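Local coordinates for hypothetical protein aq_1494 (PDB 2EGR) that is of unproven function but, as a hot-dog-fold member of the 4-hydroxybenzoyl-CoA thioesterase family, probably hydrolyses fatty acyl-CoA thioesters, at residues A[17-29]-A[59-73]. Residues are numbered along the deposited sequence; the frame is centred on the assembly and turned at random.
Sequences QGIVHHSNYFRYF and AYCEYKKPLFYDDVF
Tyr28 lays one ring face over the tip of Phe73, whose CZ stands above the ring centre, 3.4 Å from Tyr28 CE2, planes 39° apart. The contact, an example of an aromatic core bordered by polar bonds, belongs to a hot-dog fold, whose curved antiparallel sheet wraps the long helix. Tyr28 OH hydrogen-bonds Glu13; an alanine here would probably uncover the end of Phe73 and cost Glu13 this partner. One residue on, Phe29 turns its ring edge to Cys61 SG, swung anti to N (chi1 -165°) and 3.9 Å from Phe29 CZ. Tyr63 bears edge-on against a face of Tyr25, a T-shaped pair with centroids 5.1 Å apart. Phe26 sets CZ 3.6 Å from Cys61 CB and stacks on Phe26 of the second subunit.

Tyr63 OH donates to His22 O from above the carbonyl plane, at 2.8 Å. Tyr25 OH meets two waters, one bridging to Val20 O and Leu67 N, the other to Lys65 O. Where the loop before the helix, its Ile19 side chain near the predicted active-site Asp15, meets the loop between the strands, Val20 N gives Leu67 O a 2.8 Å hydrogen bond, and Ile19 CA approaches the same oxygen at 3.3 Å.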
# COMPACT_ATOMS: atom_id res chain seq x y z
N GLN A 17 -1.91 12.11 8.98
CA GLN A 17 -1.89 13.58 8.80
C GLN A 17 -3.19 14.08 8.16
O GLN A 17 -3.45 15.29 8.12
CB GLN A 17 -0.69 14.08 7.97
CG GLN A 17 0.64 14.25 8.77
CD GLN A 17 0.51 15.07 10.09
OE1 GLN A 17 -0.37 15.93 10.25
NE2 GLN A 17 1.45 14.84 11.02
N GLY A 18 -4.00 13.14 7.69
CA GLY A 18 -5.31 13.48 7.05
C GLY A 18 -5.18 13.86 5.59
O GLY A 18 -6.11 14.43 4.99
N ILE A 19 -4.03 13.53 5.00
CA ILE A 19 -3.76 13.80 3.59
C ILE A 19 -3.41 12.53 2.83
O ILE A 19 -3.06 11.52 3.44
CB ILE A 19 -2.59 14.83 3.39
CG1 ILE A 19 -1.23 14.25 3.86
CG2 ILE A 19 -2.96 16.15 4.09
CD1 ILE A 19 -0.04 15.22 3.71
N VAL A 20 -3.41 12.61 1.52
CA VAL A 20 -2.87 11.50 0.72
C VAL A 20 -1.36 11.33 0.94
O VAL A 20 -0.58 12.29 0.77
CB VAL A 20 -3.19 11.65 -0.77
CG1 VAL A 20 -2.54 10.53 -1.59
CG2 VAL A 20 -4.72 11.61 -0.93
N HIS A 21 -0.95 10.11 1.30
CA HIS A 21 0.46 9.88 1.55
C HIS A 21 1.29 10.17 0.28
O HIS A 21 0.90 9.77 -0.83
CB HIS A 21 0.71 8.43 2.02
CG HIS A 21 2.13 8.19 2.43
ND1 HIS A 21 2.61 8.47 3.70
CD2 HIS A 21 3.18 7.71 1.73
CE1 HIS A 21 3.90 8.18 3.75
NE2 HIS A 21 4.27 7.72 2.57
N HIS A 22 2.45 10.81 0.42
CA HIS A 22 3.24 11.21 -0.76
C HIS A 22 3.58 10.07 -1.74
O HIS A 22 3.68 10.29 -2.95
CB HIS A 22 4.51 11.99 -0.37
CG HIS A 22 5.52 11.18 0.40
ND1 HIS A 22 5.46 11.04 1.77
CD2 HIS A 22 6.62 10.51 -0.00
CE1 HIS A 22 6.49 10.31 2.18
NE2 HIS A 22 7.21 9.97 1.12
N SER A 23 3.75 8.84 -1.23
CA SER A 23 4.13 7.74 -2.05
C SER A 23 2.99 7.33 -3.00
O SER A 23 3.25 6.71 -3.99
CB SER A 23 4.53 6.53 -1.19
OG SER A 23 3.39 6.01 -0.51
N ASN A 24 1.75 7.65 -2.65
CA ASN A 24 0.60 7.22 -3.45
C ASN A 24 0.48 8.05 -4.73
O ASN A 24 -0.15 7.62 -5.68
CB ASN A 24 -0.72 7.32 -2.65
CG ASN A 24 -0.82 6.23 -1.56
OD1 ASN A 24 -1.42 6.43 -0.50
ND2 ASN A 24 -0.27 5.11 -1.85
N TYR A 25 1.07 9.25 -4.74
CA TYR A 25 1.07 10.05 -5.98
C TYR A 25 1.72 9.30 -7.12
O TYR A 25 1.21 9.33 -8.24
CB TYR A 25 1.70 11.45 -5.77
CG TYR A 25 0.87 12.40 -4.96
CD1 TYR A 25 0.26 13.51 -5.58
CD2 TYR A 25 0.68 12.22 -3.57
CE1 TYR A 25 -0.50 14.41 -4.85
CE2 TYR A 25 -0.10 13.13 -2.79
CZ TYR A 25 -0.67 14.23 -3.46
OH TYR A 25 -1.42 15.14 -2.76
N PHE A 26 2.80 8.54 -6.84
CA PHE A 26 3.43 7.74 -7.87
C PHE A 26 2.50 6.66 -8.40
O PHE A 26 2.55 6.33 -9.57
CB PHE A 26 4.77 7.18 -7.39
CG PHE A 26 5.72 8.28 -7.01
CD1 PHE A 26 6.41 9.00 -8.01
CD2 PHE A 26 5.82 8.69 -5.67
CE1 PHE A 26 7.25 10.07 -7.64
CE2 PHE A 26 6.63 9.78 -5.31
CZ PHE A 26 7.35 10.46 -6.30
N ARG A 27 1.65 6.14 -7.52
CA ARG A 27 0.65 5.14 -7.94
C ARG A 27 -0.40 5.76 -8.86
O ARG A 27 -0.75 5.15 -9.90
CB ARG A 27 0.03 4.49 -6.71
CG ARG A 27 1.11 3.75 -5.88
CD ARG A 27 0.55 3.14 -4.56
NE ARG A 27 1.65 2.38 -3.89
CZ ARG A 27 1.46 1.38 -3.03
NH1 ARG A 27 0.21 1.07 -2.64
NH2 ARG A 27 2.53 0.73 -2.51
N TYR A 28 -0.85 6.96 -8.50
CA TYR A 28 -1.76 7.73 -9.34
C TYR A 28 -1.15 7.98 -10.71
O TYR A 28 -1.82 7.80 -11.71
CB TYR A 28 -2.12 9.06 -8.71
CG TYR A 28 -2.88 9.06 -7.40
CD1 TYR A 28 -3.65 7.97 -7.00
CD2 TYR A 28 -2.83 10.18 -6.58
CE1 TYR A 28 -4.39 8.03 -5.80
CE2 TYR A 28 -3.53 10.27 -5.41
CZ TYR A 28 -4.32 9.17 -5.02
OH TYR A 28 -5.04 9.27 -3.85
N PHE A 29 0.14 8.37 -10.76
CA PHE A 29 0.81 8.55 -12.08
C PHE A 29 0.85 7.27 -12.89
O PHE A 29 0.71 7.30 -14.12
CB PHE A 29 2.24 9.11 -11.91
CG PHE A 29 2.30 10.32 -11.05
CD1 PHE A 29 1.25 11.26 -11.03
CD2 PHE A 29 3.42 10.57 -10.25
CE1 PHE A 29 1.30 12.37 -10.23
CE2 PHE A 29 3.47 11.69 -9.45
CZ PHE A 29 2.42 12.61 -9.42
N ALA A 59 12.12 9.23 -10.95
CA ALA A 59 10.83 9.88 -10.70
C ALA A 59 11.02 11.03 -9.72
O ALA A 59 11.84 10.93 -8.78
CB ALA A 59 9.80 8.84 -10.15
N TYR A 60 10.22 12.07 -9.90
CA TYR A 60 10.30 13.27 -9.13
C TYR A 60 8.88 13.77 -8.89
O TYR A 60 8.03 13.76 -9.80
CB TYR A 60 11.08 14.36 -9.91
CG TYR A 60 11.00 15.71 -9.25
CD1 TYR A 60 11.79 16.01 -8.12
CD2 TYR A 60 10.12 16.69 -9.70
CE1 TYR A 60 11.71 17.26 -7.50
CE2 TYR A 60 10.04 17.93 -9.09
CZ TYR A 60 10.85 18.22 -8.00
OH TYR A 60 10.75 19.43 -7.37
N CYS A 61 8.61 14.21 -7.66
CA CYS A 61 7.34 14.87 -7.36
C CYS A 61 7.55 16.05 -6.44
O CYS A 61 8.31 15.95 -5.45
CB CYS A 61 6.28 13.90 -6.79
SG CYS A 61 4.59 14.58 -6.82
N GLU A 62 6.90 17.16 -6.78
CA GLU A 62 6.82 18.33 -5.94
C GLU A 62 5.40 18.56 -5.46
O GLU A 62 4.44 18.57 -6.25
CB GLU A 62 7.46 19.60 -6.56
CG GLU A 62 7.06 19.91 -7.97
CD GLU A 62 7.89 21.07 -8.56
OE1 GLU A 62 9.03 21.30 -8.07
OE2 GLU A 62 7.41 21.72 -9.52
N TYR A 63 5.29 18.76 -4.16
CA TYR A 63 4.02 18.78 -3.46
C TYR A 63 3.69 20.19 -3.01
O TYR A 63 4.37 20.78 -2.17
CB TYR A 63 4.04 17.81 -2.26
CG TYR A 63 4.38 16.37 -2.62
CD1 TYR A 63 3.37 15.42 -2.84
CD2 TYR A 63 5.72 15.96 -2.74
CE1 TYR A 63 3.69 14.09 -3.19
CE2 TYR A 63 6.05 14.65 -3.10
CZ TYR A 63 5.02 13.71 -3.32
OH TYR A 63 5.35 12.43 -3.66
N LYS A 64 2.63 20.75 -3.58
CA LYS A 64 2.29 22.15 -3.31
C LYS A 64 1.13 22.31 -2.33
O LYS A 64 1.21 23.11 -1.41
CB LYS A 64 2.00 22.90 -4.63
CG LYS A 64 3.03 22.65 -5.73
CD LYS A 64 2.52 23.14 -7.11
CE LYS A 64 3.61 22.97 -8.19
NZ LYS A 64 4.77 23.92 -8.00
N LYS A 65 0.05 21.55 -2.52
CA LYS A 65 -1.09 21.54 -1.63
C LYS A 65 -1.53 20.08 -1.44
O LYS A 65 -1.41 19.29 -2.36
CB LYS A 65 -2.25 22.35 -2.23
CG LYS A 65 -1.95 23.87 -2.49
CD LYS A 65 -2.05 24.68 -1.18
CE LYS A 65 -1.54 26.13 -1.33
NZ LYS A 65 -2.20 27.05 -0.32
N PRO A 66 -2.09 19.74 -0.28
CA PRO A 66 -2.47 18.34 -0.06
C PRO A 66 -3.74 17.93 -0.80
O PRO A 66 -4.52 18.78 -1.20
CB PRO A 66 -2.72 18.28 1.44
CG PRO A 66 -3.24 19.64 1.76
CD PRO A 66 -2.38 20.57 0.90
N LEU A 67 -3.94 16.61 -0.91
CA LEU A 67 -5.21 16.03 -1.31
C LEU A 67 -5.80 15.34 -0.08
O LEU A 67 -5.05 14.75 0.73
CB LEU A 67 -5.01 15.05 -2.46
CG LEU A 67 -4.68 15.59 -3.87
CD1 LEU A 67 -4.32 14.41 -4.75
CD2 LEU A 67 -5.87 16.36 -4.43
N PHE A 68 -7.12 15.42 0.06
CA PHE A 68 -7.85 14.90 1.20
C PHE A 68 -8.72 13.74 0.74
O PHE A 68 -8.99 13.60 -0.44
CB PHE A 68 -8.76 15.99 1.80
CG PHE A 68 -8.03 17.24 2.20
CD1 PHE A 68 -6.95 17.19 3.06
CD2 PHE A 68 -8.42 18.49 1.69
CE1 PHE A 68 -6.23 18.38 3.43
CE2 PHE A 68 -7.74 19.67 2.05
CZ PHE A 68 -6.65 19.61 2.92
N TYR A 69 -9.17 12.93 1.69
CA TYR A 69 -10.14 11.89 1.43
C TYR A 69 -11.32 12.43 0.63
O TYR A 69 -11.91 13.45 1.02
CB TYR A 69 -10.67 11.24 2.74
CG TYR A 69 -11.84 10.32 2.48
CD1 TYR A 69 -11.75 9.24 1.57
CD2 TYR A 69 -13.08 10.55 3.09
CE1 TYR A 69 -12.88 8.41 1.31
CE2 TYR A 69 -14.17 9.74 2.85
CZ TYR A 69 -14.07 8.67 1.98
OH TYR A 69 -15.18 7.89 1.76
N ASP A 70 -11.65 11.70 -0.44
CA ASP A 70 -12.84 11.90 -1.26
C ASP A 70 -12.71 13.10 -2.19
O ASP A 70 -13.70 13.42 -2.85
CB ASP A 70 -14.12 12.01 -0.41
CG ASP A 70 -15.35 11.39 -1.09
OD1 ASP A 70 -15.18 10.47 -1.89
OD2 ASP A 70 -16.49 11.80 -0.82
N ASP A 71 -11.53 13.73 -2.26
CA ASP A 71 -11.27 14.82 -3.23
C ASP A 71 -11.28 14.25 -4.63
O ASP A 71 -10.74 13.17 -4.87
CB ASP A 71 -9.93 15.52 -3.03
CG ASP A 71 -9.94 16.55 -1.92
OD1 ASP A 71 -11.02 16.95 -1.46
OD2 ASP A 71 -8.84 17.00 -1.55
N VAL A 72 -11.90 14.97 -5.56
CA VAL A 72 -11.78 14.63 -6.97
C VAL A 72 -10.61 15.43 -7.54
O VAL A 72 -10.51 16.65 -7.32
CB VAL A 72 -13.10 14.86 -7.75
CG1 VAL A 72 -12.90 14.55 -9.29
CG2 VAL A 72 -14.21 13.98 -7.17
N PHE A 73 -9.71 14.75 -8.22
CA PHE A 73 -8.53 15.38 -8.75
C PHE A 73 -8.28 14.86 -10.16
O PHE A 73 -8.90 13.89 -10.60
CB PHE A 73 -7.32 15.20 -7.78
CG PHE A 73 -6.84 13.79 -7.69
CD1 PHE A 73 -5.90 13.30 -8.59
CD2 PHE A 73 -7.37 12.93 -6.72
CE1 PHE A 73 -5.44 11.98 -8.51
CE2 PHE A 73 -6.95 11.61 -6.65
CZ PHE A 73 -5.99 11.13 -7.54
O HOH W 1 -8.49 13.17 4.41
O HOH W 2 -1.47 14.78 -0.15
O HOH W 3 0.43 17.38 -2.71